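Local atomic coordinates of signal transduction histidine-protein kinase/phosphatase MprB (Mycobacterium hassiacum, PDB entry 6BLK), a protein that probably uses ATP to phosphorylate a histidine as the sensor kinase of the MprAB two-component system, and also acts as a phosphatase. Residues A[55-58]-A[59-63]; A[97-101]-A[102-106]; A[9-12]-A[13-16]; A[123-126]-A[127-130]; A[91-94]-A[95-98]. All coordinates share one frame; numbering follows the deposited sequence.

This chain is the ATP-binding kinase domain of MprB, and all five contacts are local, each within one continuous run of chain. Contact 3 comes first, where strand 7-10 turns into helix 11-25. Contact 1 follows at the C-terminal end of helix 44-60, the helix of a beta-alpha-beta unit between strands 30-40 and 67-76, and touches ATP and magnesium. Contacts 5 and 2 overlap in the long loop between strand 79-85 and helix 118-128, sharing His97 and Leu98, and Glu95 of contact 5 meets Ser106 of contact 2. Contact 4 ends helix 118-128, and its Lys123 packs on Phe100 of contact 2. None nests inside another.

Contact 1 (A[55-58]-A[59-63]). With MG (magnesium ion), chain F; ATP (adenosine-5'-triphosphate), chain E.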
# COMPACT_ATOMS: atom_id res chain seq x y z
N LEU A 55 1.07 4.34 0.43
CA LEU A 55 2.07 5.04 1.22
C LEU A 55 1.54 6.37 1.69
O LEU A 55 1.83 6.79 2.82
CB LEU A 55 3.35 5.25 0.44
CG LEU A 55 4.16 3.99 0.16
CD1 LEU A 55 5.31 4.36 -0.74
CD2 LEU A 55 4.69 3.33 1.44
N ASP A 56 0.77 7.07 0.84
CA ASP A 56 0.24 8.37 1.23
C ASP A 56 -0.70 8.24 2.43
O ASP A 56 -0.64 9.06 3.35
CB ASP A 56 -0.48 9.02 0.06
CG ASP A 56 -0.90 10.43 0.36
OD1 ASP A 56 0.02 11.25 0.59
OD2 ASP A 56 -2.12 10.69 0.38
N ASN A 57 -1.56 7.21 2.44
CA ASN A 57 -2.44 6.99 3.59
C ASN A 57 -1.64 6.66 4.82
O ASN A 57 -1.93 7.15 5.92
CB ASN A 57 -3.45 5.85 3.32
CG ASN A 57 -4.44 6.19 2.25
OD1 ASN A 57 -4.69 7.37 1.96
ND2 ASN A 57 -5.01 5.16 1.64
N ALA A 58 -0.61 5.83 4.66
CA ALA A 58 0.19 5.44 5.81
C ALA A 58 0.81 6.67 6.43
O ALA A 58 0.86 6.80 7.65
CB ALA A 58 1.26 4.42 5.38
N ALA A 59 1.29 7.59 5.59
CA ALA A 59 1.90 8.82 6.10
C ALA A 59 0.86 9.73 6.73
O ALA A 59 1.09 10.29 7.81
CB ALA A 59 2.64 9.56 4.99
N LYS A 60 -0.30 9.87 6.10
CA LYS A 60 -1.29 10.85 6.56
C LYS A 60 -1.66 10.59 8.00
O LYS A 60 -1.74 11.52 8.83
CB LYS A 60 -2.55 10.83 5.68
CG LYS A 60 -2.40 11.60 4.39
CD LYS A 60 -3.56 11.30 3.42
CE LYS A 60 -4.87 11.85 3.93
NZ LYS A 60 -6.05 11.58 3.01
N TRP A 61 -1.91 9.32 8.32
CA TRP A 61 -2.40 8.93 9.63
C TRP A 61 -1.29 8.38 10.53
O TRP A 61 -1.59 7.81 11.58
CB TRP A 61 -3.56 7.95 9.46
CG TRP A 61 -4.80 8.68 8.98
CD1 TRP A 61 -5.62 9.48 9.73
CD2 TRP A 61 -5.35 8.71 7.65
NE1 TRP A 61 -6.63 10.00 8.96
CE2 TRP A 61 -6.49 9.53 7.67
CE3 TRP A 61 -4.98 8.10 6.44
CZ2 TRP A 61 -7.26 9.78 6.54
CZ3 TRP A 61 -5.74 8.34 5.32
CH2 TRP A 61 -6.87 9.17 5.37
N SER A 62 -0.05 8.56 10.17
CA SER A 62 1.08 8.25 11.04
C SER A 62 1.21 9.31 12.13
O SER A 62 1.16 10.50 11.81
CB SER A 62 2.38 8.25 10.28
OG SER A 62 2.62 7.03 9.59
N PRO A 63 1.47 8.90 13.36
CA PRO A 63 1.81 9.89 14.39
C PRO A 63 3.13 10.56 14.08
O PRO A 63 3.94 10.09 13.27
CB PRO A 63 1.86 9.05 15.67
CG PRO A 63 2.24 7.70 15.25
CD PRO A 63 1.58 7.52 13.88
MG MG F . -5.90 8.18 0.42
PG ATP E . -7.75 10.22 -1.32
O1G ATP E . -6.90 8.98 -1.09
O2G ATP E . -8.82 10.16 -2.41
O3G ATP E . -6.95 11.52 -1.35
PB ATP E . -8.60 9.41 1.36
O1B ATP E . -9.59 9.99 2.35
O2B ATP E . -7.15 9.31 1.68
O3B ATP E . -8.65 10.35 0.03
PA ATP E . -8.56 6.53 0.76
O1A ATP E . -9.38 5.75 -0.26
O2A ATP E . -7.07 6.61 0.56
O3A ATP E . -9.25 8.01 0.82
O5' ATP E . -8.94 5.99 2.18
C5' ATP E . -10.29 5.88 2.58
C4' ATP E . -10.39 6.16 4.07
O4' ATP E . -9.85 5.02 4.74
C3' ATP E . -9.62 7.37 4.62
O3' ATP E . -10.39 8.59 4.53
C2' ATP E . -9.41 6.94 6.06
O2' ATP E . -10.59 7.13 6.86
C1' ATP E . -9.20 5.44 5.94
N9 ATP E . -7.78 5.05 5.82
C8 ATP E . -7.11 4.63 4.69
N7 ATP E . -5.82 4.31 5.01
C5 ATP E . -5.69 4.52 6.34
C6 ATP E . -4.60 4.33 7.27
N6 ATP E . -3.42 3.91 6.81
N1 ATP E . -4.83 4.62 8.55
C2 ATP E . -6.02 5.06 8.99
N3 ATP E . -7.08 5.23 8.19
C4 ATP E . -6.97 4.97 6.87
O HOH W 1 -4.58 10.00 0.56
O HOH W 2 -4.60 7.25 -0.95
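Lys60 and Asp56 lie one helical turn apart, and it is the lysine's methylenes that meet the acid: CD of Lys60 is 3.4 Å from OD2 of Asp56. The lysine chain then bends at chi3 (68°) and carries its ammonium past the carboxylate to the beta-phosphate, where NZ of Lys60 is hydrogen-bonded to O2B of ATP at 2.9 Å. A magnesium-bound water joins the two residues instead; it donates to OD2 of Asp56 at 2.6 Å and accepts from NZ of Lys60, which makes Asp56 a second-shell partner of the metal. Asn57 uses both ends of its amide. With CG beside the backbone N (chi1 -66°), OD1 of Asn57 binds magnesium at 2.1 Å while ND2 of Asn57 donates to O2A of ATP at 2.7 Å, so the amide's rotation is fixed. Asn57 CB lies at the edge of the Trp61 indole, in its plane. One face of that ring meets the adenine and ribose of ATP, the opposite face rests against CB of Lys60, and NE1 is held by the carbonyl of Arg110. As the helix ends, OG of Ser62 donates to the carbonyl O of Ala58 at 2.6 Å. Asparagine on the metal, lysine on the beta-phosphate and a helix end beside the nucleotide are what the N box of the histidine-kinase branch of the GHKL ATPases provides.

Contact 2 (A[97-101]-A[102-106]); sequences HLVFE and RFFRS. With ATP (adenosine-5'-triphosphate), chain E.
On the ribose side of the ATP pocket, the Phe104 ring is wedged against Leu98 and Val99 of the preceding turn. CB of Leu98 approaches CD1 of Phe104 at 3.3 Å, and the Leu98 carbonyl carbon and Val99 N lie over one face of the ring, toward its rim. On the opposite face sits the backbone N of Ser106. Farther round the ring, CG2 of Val99 reaches CE2 of Phe104 at 3.7 Å. Phe104 swings its CG away from its own backbone N (chi1 169°), which places CD2 of Phe104 3.4 Å from the ribose O4' of ATP. The run Phe100-Glu101-Arg102-Phe103-Phe104-Arg105 matches the F box of histidine kinases, and two successive type II turns shape it: Glu101 closes the first, from Leu98, and opens the second, to Phe104. Phe100 and Phe103 take the positive-phi corner of each. Across the second turn Phe104 N makes only a weak bond, 3.3 Å, to Glu101 O. Beyond the ring, Ser106 N donates to O2' of ATP at 2.8 Å. The Arg105 guanidinium is held by Ser111 and by the carbonyls of Met112 and Gly114, while Glu95 takes the Ser106 hydroxyl.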
# COMPACT_ATOMS: atom_id res chain seq x y z
N HIS A 97 -14.68 -4.02 5.26
CA HIS A 97 -15.43 -4.28 4.03
C HIS A 97 -15.85 -3.01 3.28
O HIS A 97 -16.38 -3.09 2.16
CB HIS A 97 -16.70 -5.11 4.34
CG HIS A 97 -17.71 -4.36 5.15
ND1 HIS A 97 -18.52 -3.38 4.61
CD2 HIS A 97 -18.01 -4.42 6.47
CE1 HIS A 97 -19.29 -2.88 5.57
NE2 HIS A 97 -19.00 -3.49 6.70
N LEU A 98 -15.67 -1.83 3.87
CA LEU A 98 -15.83 -0.59 3.13
C LEU A 98 -14.50 -0.10 2.58
O LEU A 98 -14.48 0.77 1.71
CB LEU A 98 -16.44 0.51 4.01
CG LEU A 98 -17.94 0.52 4.30
CD1 LEU A 98 -18.32 1.62 5.32
CD2 LEU A 98 -18.73 0.70 3.01
N VAL A 99 -13.40 -0.65 3.08
CA VAL A 99 -12.10 -0.23 2.59
C VAL A 99 -11.99 -0.72 1.14
O VAL A 99 -12.39 -1.85 0.82
CB VAL A 99 -10.98 -0.80 3.48
CG1 VAL A 99 -9.59 -0.42 2.95
CG2 VAL A 99 -11.11 -0.32 4.88
N PHE A 100 -11.46 0.14 0.29
CA PHE A 100 -11.29 -0.02 -1.14
C PHE A 100 -12.56 0.39 -1.88
O PHE A 100 -12.52 0.45 -3.10
CB PHE A 100 -10.84 -1.44 -1.55
CG PHE A 100 -9.65 -1.96 -0.79
CD1 PHE A 100 -8.42 -1.35 -0.94
CD2 PHE A 100 -9.76 -3.01 0.10
CE1 PHE A 100 -7.31 -1.79 -0.23
CE2 PHE A 100 -8.66 -3.46 0.81
CZ PHE A 100 -7.43 -2.83 0.64
N GLU A 101 -13.66 0.75 -1.20
CA GLU A 101 -14.83 1.33 -1.87
C GLU A 101 -14.72 2.85 -1.92
O GLU A 101 -14.31 3.48 -0.94
CB GLU A 101 -16.12 0.95 -1.16
CG GLU A 101 -16.56 -0.48 -1.36
CD GLU A 101 -17.60 -0.61 -2.46
OE1 GLU A 101 -18.54 0.21 -2.51
OE2 GLU A 101 -17.45 -1.55 -3.28
N ARG A 102 -15.12 3.44 -3.04
CA ARG A 102 -15.13 4.89 -3.15
C ARG A 102 -15.95 5.52 -2.03
O ARG A 102 -17.05 5.06 -1.70
CB ARG A 102 -15.67 5.35 -4.50
CG ARG A 102 -14.67 5.14 -5.64
CD ARG A 102 -15.23 5.63 -6.98
NE ARG A 102 -16.49 4.96 -7.21
CZ ARG A 102 -16.60 3.76 -7.78
NH1 ARG A 102 -15.51 3.12 -8.21
NH2 ARG A 102 -17.79 3.21 -7.91
N PHE A 103 -15.38 6.59 -1.46
CA PHE A 103 -16.04 7.48 -0.52
C PHE A 103 -16.14 6.88 0.87
O PHE A 103 -16.87 7.40 1.73
CB PHE A 103 -17.40 7.91 -1.05
CG PHE A 103 -17.37 8.35 -2.49
CD1 PHE A 103 -16.42 9.25 -2.93
CD2 PHE A 103 -18.25 7.83 -3.40
CE1 PHE A 103 -16.38 9.64 -4.25
CE2 PHE A 103 -18.19 8.19 -4.74
CZ PHE A 103 -17.26 9.08 -5.17
N PHE A 104 -15.41 5.81 1.15
CA PHE A 104 -15.26 5.35 2.52
C PHE A 104 -14.44 6.34 3.35
O PHE A 104 -13.47 6.92 2.87
CB PHE A 104 -14.59 3.98 2.56
CG PHE A 104 -14.16 3.57 3.95
CD1 PHE A 104 -15.11 3.37 4.94
CD2 PHE A 104 -12.83 3.41 4.26
CE1 PHE A 104 -14.73 3.00 6.21
CE2 PHE A 104 -12.45 3.04 5.52
CZ PHE A 104 -13.41 2.84 6.50
N ARG A 105 -14.89 6.56 4.59
CA ARG A 105 -14.19 7.40 5.56
C ARG A 105 -14.32 6.73 6.92
O ARG A 105 -15.45 6.54 7.40
CB ARG A 105 -14.81 8.80 5.56
CG ARG A 105 -13.89 9.93 5.94
CD ARG A 105 -14.54 11.26 5.61
NE ARG A 105 -13.70 12.38 6.02
CZ ARG A 105 -12.87 13.05 5.24
NH1 ARG A 105 -12.72 12.76 3.95
NH2 ARG A 105 -12.17 14.06 5.75
N SER A 106 -13.19 6.38 7.54
CA SER A 106 -13.20 5.74 8.85
C SER A 106 -13.48 6.73 9.98
O SER A 106 -12.85 7.79 10.06
CB SER A 106 -11.85 5.06 9.09
OG SER A 106 -11.83 4.40 10.34
PG ATP E . -7.75 10.22 -1.32
O1G ATP E . -6.90 8.98 -1.09
O2G ATP E . -8.82 10.16 -2.41
O3G ATP E . -6.95 11.52 -1.35
PB ATP E . -8.60 9.41 1.36
O1B ATP E . -9.59 9.99 2.35
O2B ATP E . -7.15 9.31 1.68
O3B ATP E . -8.65 10.35 0.03
PA ATP E . -8.56 6.53 0.76
O1A ATP E . -9.38 5.75 -0.26
O2A ATP E . -7.07 6.61 0.56
O3A ATP E . -9.25 8.01 0.82
O5' ATP E . -8.94 5.99 2.18
C5' ATP E . -10.29 5.88 2.58
C4' ATP E . -10.39 6.16 4.07
O4' ATP E . -9.85 5.02 4.74
C3' ATP E . -9.62 7.37 4.62
O3' ATP E . -10.39 8.59 4.53
C2' ATP E . -9.41 6.94 6.06
O2' ATP E . -10.59 7.13 6.86
C1' ATP E . -9.20 5.44 5.94
N9 ATP E . -7.78 5.05 5.82
C8 ATP E . -7.11 4.63 4.69
N7 ATP E . -5.82 4.31 5.01
C5 ATP E . -5.69 4.52 6.34
C6 ATP E . -4.60 4.33 7.27
N6 ATP E . -3.42 3.91 6.81
N1 ATP E . -4.83 4.62 8.55
C2 ATP E . -6.02 5.06 8.99
N3 ATP E . -7.08 5.23 8.19
C4 ATP E . -6.97 4.97 6.87
O HOH W 3 -18.98 3.54 -3.11

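Contact 3 (A[9-12]-A[13-16]); sequences VDMT and EVID
Val14, Ile15 and Asp16 send their amides back to the carbonyls of Asp10, Met11 and Thr12, the first regular helical bonds after strand 7-10 gives way to helix 11-25; Val14 N to Asp10 O measures 3.1 Å. Asp10 is the N-cap. Its carboxylate is carried on a CG that stands opposite the backbone N (chi1 179°) and turns over the start of the helix, where OD1 of Asp10 accepts two weak bonds, from Thr12 N at 2.9 Å and from Glu13 N at 3.4 Å. The Glu13 chain crosses Asp10 at a slant: its CG, beside the backbone N (chi1 -60°), lies 3.5 Å from OD2 of Asp10, and the chain then bends at chi2. The two carboxylate planes stand 82° apart, with OE2 of Glu13 4.5 Å from OD2 of Asp10, a proximity of like charges that the amides of the helix start would probably partly offset. On the buried side, CG1 of Val9 touches CG2 of Val14 at 3.5 Å, joining the end of the strand to the first helical turn by an apolar contact. Met11, its chain coiled through three similar bends, brings CE to 4.2 Å from CG1 of Val14. Met11 and Ile15 both continue onto strands 30-40 and 67-76, through Val40, Val35, Val70 and Leu72. This is a strand-to-helix junction with an aspartate N-cap, from which helix 11-25 sets out across the sheet of the alpha/beta sandwich.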
# COMPACT_ATOMS: atom_id res chain seq x y z
N VAL A 9 8.06 -5.02 -15.04
CA VAL A 9 8.08 -3.94 -14.06
C VAL A 9 8.94 -4.37 -12.87
O VAL A 9 8.64 -5.36 -12.20
CB VAL A 9 6.67 -3.56 -13.58
CG1 VAL A 9 6.75 -2.48 -12.54
CG2 VAL A 9 5.81 -3.06 -14.73
N ASP A 10 10.00 -3.60 -12.58
CA ASP A 10 10.87 -3.82 -11.42
C ASP A 10 10.23 -3.20 -10.18
O ASP A 10 10.15 -1.98 -10.06
CB ASP A 10 12.24 -3.22 -11.74
CG ASP A 10 13.24 -3.35 -10.64
OD1 ASP A 10 12.87 -3.62 -9.49
OD2 ASP A 10 14.43 -3.14 -10.95
N MET A 11 9.76 -4.02 -9.25
CA MET A 11 9.01 -3.48 -8.13
C MET A 11 9.91 -2.72 -7.16
O MET A 11 9.41 -1.86 -6.43
CB MET A 11 8.26 -4.58 -7.37
CG MET A 11 7.05 -5.14 -8.10
SD MET A 11 5.79 -3.87 -8.49
CE MET A 11 5.32 -3.25 -6.91
N THR A 12 11.22 -3.01 -7.17
CA THR A 12 12.13 -2.23 -6.35
C THR A 12 12.15 -0.78 -6.82
O THR A 12 12.14 0.14 -6.00
CB THR A 12 13.53 -2.83 -6.38
OG1 THR A 12 13.48 -4.19 -5.95
CG2 THR A 12 14.46 -2.02 -5.50
N GLU A 13 12.16 -0.56 -8.13
CA GLU A 13 12.17 0.81 -8.62
C GLU A 13 10.82 1.48 -8.38
O GLU A 13 10.78 2.66 -8.01
CB GLU A 13 12.55 0.84 -10.09
CG GLU A 13 13.92 0.26 -10.43
CD GLU A 13 14.96 1.33 -10.71
OE1 GLU A 13 14.78 2.48 -10.23
OE2 GLU A 13 15.95 1.03 -11.41
N VAL A 14 9.72 0.76 -8.57
CA VAL A 14 8.39 1.32 -8.33
C VAL A 14 8.28 1.80 -6.90
O VAL A 14 7.83 2.93 -6.63
CB VAL A 14 7.31 0.28 -8.67
CG1 VAL A 14 5.96 0.73 -8.18
CG2 VAL A 14 7.29 0.06 -10.16
N ILE A 15 8.68 0.97 -5.95
CA ILE A 15 8.57 1.34 -4.54
C ILE A 15 9.52 2.48 -4.22
O ILE A 15 9.14 3.41 -3.50
CB ILE A 15 8.82 0.11 -3.66
CG1 ILE A 15 7.73 -0.93 -3.93
CG2 ILE A 15 8.87 0.52 -2.21
CD1 ILE A 15 8.04 -2.30 -3.38
N ASP A 16 10.74 2.46 -4.76
CA ASP A 16 11.69 3.54 -4.48
C ASP A 16 11.18 4.88 -4.99
O ASP A 16 11.32 5.91 -4.31
CB ASP A 16 13.05 3.22 -5.09
CG ASP A 16 14.08 4.33 -4.85
OD1 ASP A 16 13.82 5.23 -4.03
OD2 ASP A 16 15.16 4.30 -5.49

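Contact 4 (A[123-126]-A[127-130])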
# COMPACT_ATOMS: atom_id res chain seq x y z
N LYS A 123 -7.30 -0.96 -5.49
CA LYS A 123 -7.98 -2.21 -5.78
C LYS A 123 -8.08 -2.45 -7.29
O LYS A 123 -7.79 -3.56 -7.76
CB LYS A 123 -9.37 -2.22 -5.15
CG LYS A 123 -10.14 -3.47 -5.42
CD LYS A 123 -11.45 -3.49 -4.72
CE LYS A 123 -12.29 -4.71 -5.10
NZ LYS A 123 -12.25 -5.75 -4.05
N GLN A 124 -8.40 -1.42 -8.07
CA GLN A 124 -8.51 -1.60 -9.52
C GLN A 124 -7.17 -2.03 -10.13
O GLN A 124 -7.08 -3.01 -10.90
CB GLN A 124 -9.01 -0.30 -10.16
CG GLN A 124 -9.26 -0.44 -11.68
CD GLN A 124 -10.20 0.63 -12.23
OE1 GLN A 124 -10.93 1.28 -11.48
NE2 GLN A 124 -10.17 0.82 -13.54
N VAL A 125 -6.10 -1.32 -9.77
CA VAL A 125 -4.78 -1.63 -10.29
C VAL A 125 -4.36 -3.03 -9.89
O VAL A 125 -3.88 -3.83 -10.71
CB VAL A 125 -3.76 -0.59 -9.81
CG1 VAL A 125 -2.38 -1.02 -10.14
CG2 VAL A 125 -4.03 0.75 -10.44
N VAL A 126 -4.57 -3.38 -8.62
CA VAL A 126 -4.13 -4.68 -8.15
C VAL A 126 -4.91 -5.78 -8.85
O VAL A 126 -4.32 -6.76 -9.32
CB VAL A 126 -4.24 -4.77 -6.62
CG1 VAL A 126 -4.02 -6.17 -6.15
CG2 VAL A 126 -3.25 -3.86 -6.01
N LEU A 127 -6.22 -5.62 -8.99
CA LEU A 127 -6.99 -6.64 -9.72
C LEU A 127 -6.59 -6.71 -11.19
O LEU A 127 -6.57 -7.80 -11.77
CB LEU A 127 -8.49 -6.38 -9.58
CG LEU A 127 -9.06 -6.55 -8.18
CD1 LEU A 127 -10.54 -6.23 -8.19
CD2 LEU A 127 -8.85 -7.92 -7.63
N LYS A 128 -6.33 -5.57 -11.82
CA LYS A 128 -5.94 -5.60 -13.23
C LYS A 128 -4.63 -6.35 -13.44
O LYS A 128 -4.41 -6.90 -14.52
CB LYS A 128 -5.89 -4.18 -13.79
CG LYS A 128 -4.53 -3.52 -13.82
CD LYS A 128 -4.63 -2.04 -14.24
CE LYS A 128 -3.29 -1.33 -14.06
NZ LYS A 128 -3.27 0.09 -14.47
N HIS A 129 -3.79 -6.43 -12.41
CA HIS A 129 -2.54 -7.18 -12.43
C HIS A 129 -2.65 -8.60 -11.87
O HIS A 129 -1.62 -9.24 -11.61
CB HIS A 129 -1.47 -6.41 -11.65
CG HIS A 129 -0.96 -5.20 -12.37
ND1 HIS A 129 -1.62 -3.99 -12.36
CD2 HIS A 129 0.14 -5.02 -13.12
CE1 HIS A 129 -0.94 -3.12 -13.08
NE2 HIS A 129 0.12 -3.73 -13.58
N GLY A 130 -3.85 -9.10 -11.65
CA GLY A 130 -4.07 -10.41 -11.13
C GLY A 130 -3.73 -10.61 -9.69
O GLY A 130 -3.52 -11.75 -9.28
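A Schellman motif ends helix 118-128, and within it His129 folds its ring back onto the carbonyl of Val125. ND1 of His129 donates to Val125 O at 2.8 Å, nearly straight at 164°, with the oxygen lying in the imidazole plane. The backbone N of His129 reaches the same oxygen at 3.1 Å, from the other face of the carbonyl plane, so Val125 O is gripped from both sides by one residue. Turning CG beside the backbone N (chi1 -73°) is what lets the ring come round to it. In this pose the imidazole runs alongside Val125, whose CG1 is 3.8 Å from ND1 of His129. Lys128 flanks Val125 too: its first torsion is unusual (96°), and from there the chain runs straight out, with CG of Lys128 3.2 Å from Val125 O and CE 4.0 Å from CG1 of Val125. Two residues earlier, on the exposed side of the helix, CE of Lys123 rests 3.9 Å from CD1 of Leu127. Gly130, with positive phi, turns the chain out of the helix: its N bonds to Leu127 O at 3.0 Å, and Gly131 N goes to Val126 O. Val125 and His129 also pack on Leu47 of helix 44-60, and NE2 of His129 bonds to the backbone N of Asp43. With ND1 giving a proton to a carbonyl and NE2 facing an amide N-H, the ring is consistent with a neutral imidazole protonated on ND1, held in one orientation between the end of its own helix and the start of another.

Contact 5 (A[91-94]-A[95-98]); sequences IPPQ and ERHL
Arg96 doubles back along Pro93 and Pro92 to the carbonyl of Ile91. Its CB lies 3.5 Å from Pro93 O, and CG is 3.4 Å from Pro92 O. From CG to NE the chain is extended (chi2 174°), carrying CD past CA of Pro93. The guanidinium then lies with one face on that same CA of Pro93, and its edge meets Ile91 O: NE of Arg96 donates at 3.0 Å and NH2 of Arg96 at 3.2 Å to this single oxygen, side-on and in the guanidinium plane. NH1, on the far branch, comes within 4.1 Å of CG of Pro93. Past the two segments the guanidinium makes a cation-pi contact with Tyr137. A short 3-10 turn links Glu95 N to Pro92 O and Arg96 N to Pro93 O, the latter at 3.2 Å with the donor well above the carbonyl plane. Glu95 crosses Pro92 at a slant, its OE1 3.3 Å from CD of Pro92 and bonded to the Ser106 hydroxyl. CB of Glu95 packs 3.9 Å from CG2 of Ile91, a residue that touches ATP. Ile91 comes just after the glycine-rich G1 box that opens at Asp86, and its carbonyl is pinned by two nitrogens. The positive charge would probably polarise that carbonyl, and the two bonds to one oxygen, with CA of Pro93 against one face, fix the orientation of the guanidinium.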
# COMPACT_ATOMS: atom_id res chain seq x y z
N ILE A 91 -7.73 0.40 11.11
CA ILE A 91 -9.10 0.32 10.61
C ILE A 91 -9.77 -0.87 11.30
O ILE A 91 -9.29 -2.00 11.15
CB ILE A 91 -9.15 0.18 9.09
CG1 ILE A 91 -8.61 1.47 8.44
CG2 ILE A 91 -10.58 -0.12 8.62
CD1 ILE A 91 -8.37 1.38 6.94
N PRO A 92 -10.85 -0.67 12.06
CA PRO A 92 -11.39 -1.76 12.89
C PRO A 92 -12.06 -2.83 12.04
O PRO A 92 -12.42 -2.59 10.88
CB PRO A 92 -12.42 -1.04 13.78
CG PRO A 92 -12.85 0.15 12.96
CD PRO A 92 -11.64 0.57 12.17
N PRO A 93 -12.25 -4.03 12.60
CA PRO A 93 -12.75 -5.15 11.78
C PRO A 93 -14.04 -4.88 11.03
O PRO A 93 -14.16 -5.32 9.88
CB PRO A 93 -12.93 -6.27 12.82
CG PRO A 93 -11.99 -5.92 13.90
CD PRO A 93 -11.96 -4.46 13.98
N GLN A 94 -15.00 -4.19 11.64
CA GLN A 94 -16.32 -4.05 11.03
C GLN A 94 -16.30 -3.17 9.78
O GLN A 94 -17.14 -3.37 8.89
CB GLN A 94 -17.32 -3.50 12.06
CG GLN A 94 -17.05 -2.09 12.59
CD GLN A 94 -16.04 -2.04 13.76
OE1 GLN A 94 -15.40 -3.04 14.10
NE2 GLN A 94 -15.92 -0.86 14.38
N GLU A 95 -15.35 -2.24 9.69
CA GLU A 95 -15.20 -1.35 8.54
C GLU A 95 -14.38 -1.97 7.42
O GLU A 95 -14.29 -1.36 6.35
CB GLU A 95 -14.51 -0.05 8.96
CG GLU A 95 -15.32 0.81 9.91
CD GLU A 95 -14.67 2.14 10.20
OE1 GLU A 95 -13.43 2.29 9.99
OE2 GLU A 95 -15.40 3.07 10.61
N ARG A 96 -13.72 -3.09 7.64
CA ARG A 96 -12.72 -3.54 6.67
C ARG A 96 -13.35 -3.92 5.33
O ARG A 96 -12.60 -4.05 4.36
CB ARG A 96 -11.89 -4.69 7.23
CG ARG A 96 -10.89 -4.23 8.29
CD ARG A 96 -10.17 -5.34 8.92
NE ARG A 96 -9.51 -4.83 10.10
CZ ARG A 96 -9.08 -5.58 11.09
NH1 ARG A 96 -9.23 -6.89 11.05
NH2 ARG A 96 -8.53 -4.98 12.14
N HIS A 97 -14.68 -4.02 5.26
CA HIS A 97 -15.43 -4.28 4.03
C HIS A 97 -15.85 -3.01 3.28
O HIS A 97 -16.38 -3.09 2.16
CB HIS A 97 -16.70 -5.11 4.34
CG HIS A 97 -17.71 -4.36 5.15
ND1 HIS A 97 -18.52 -3.38 4.61
CD2 HIS A 97 -18.01 -4.42 6.47
CE1 HIS A 97 -19.29 -2.88 5.57
NE2 HIS A 97 -19.00 -3.49 6.70
N LEU A 98 -15.67 -1.83 3.87
CA LEU A 98 -15.83 -0.59 3.13
C LEU A 98 -14.50 -0.10 2.58
O LEU A 98 -14.48 0.77 1.71
CB LEU A 98 -16.44 0.51 4.01
CG LEU A 98 -17.94 0.52 4.30
CD1 LEU A 98 -18.32 1.62 5.32
CD2 LEU A 98 -18.73 0.70 3.01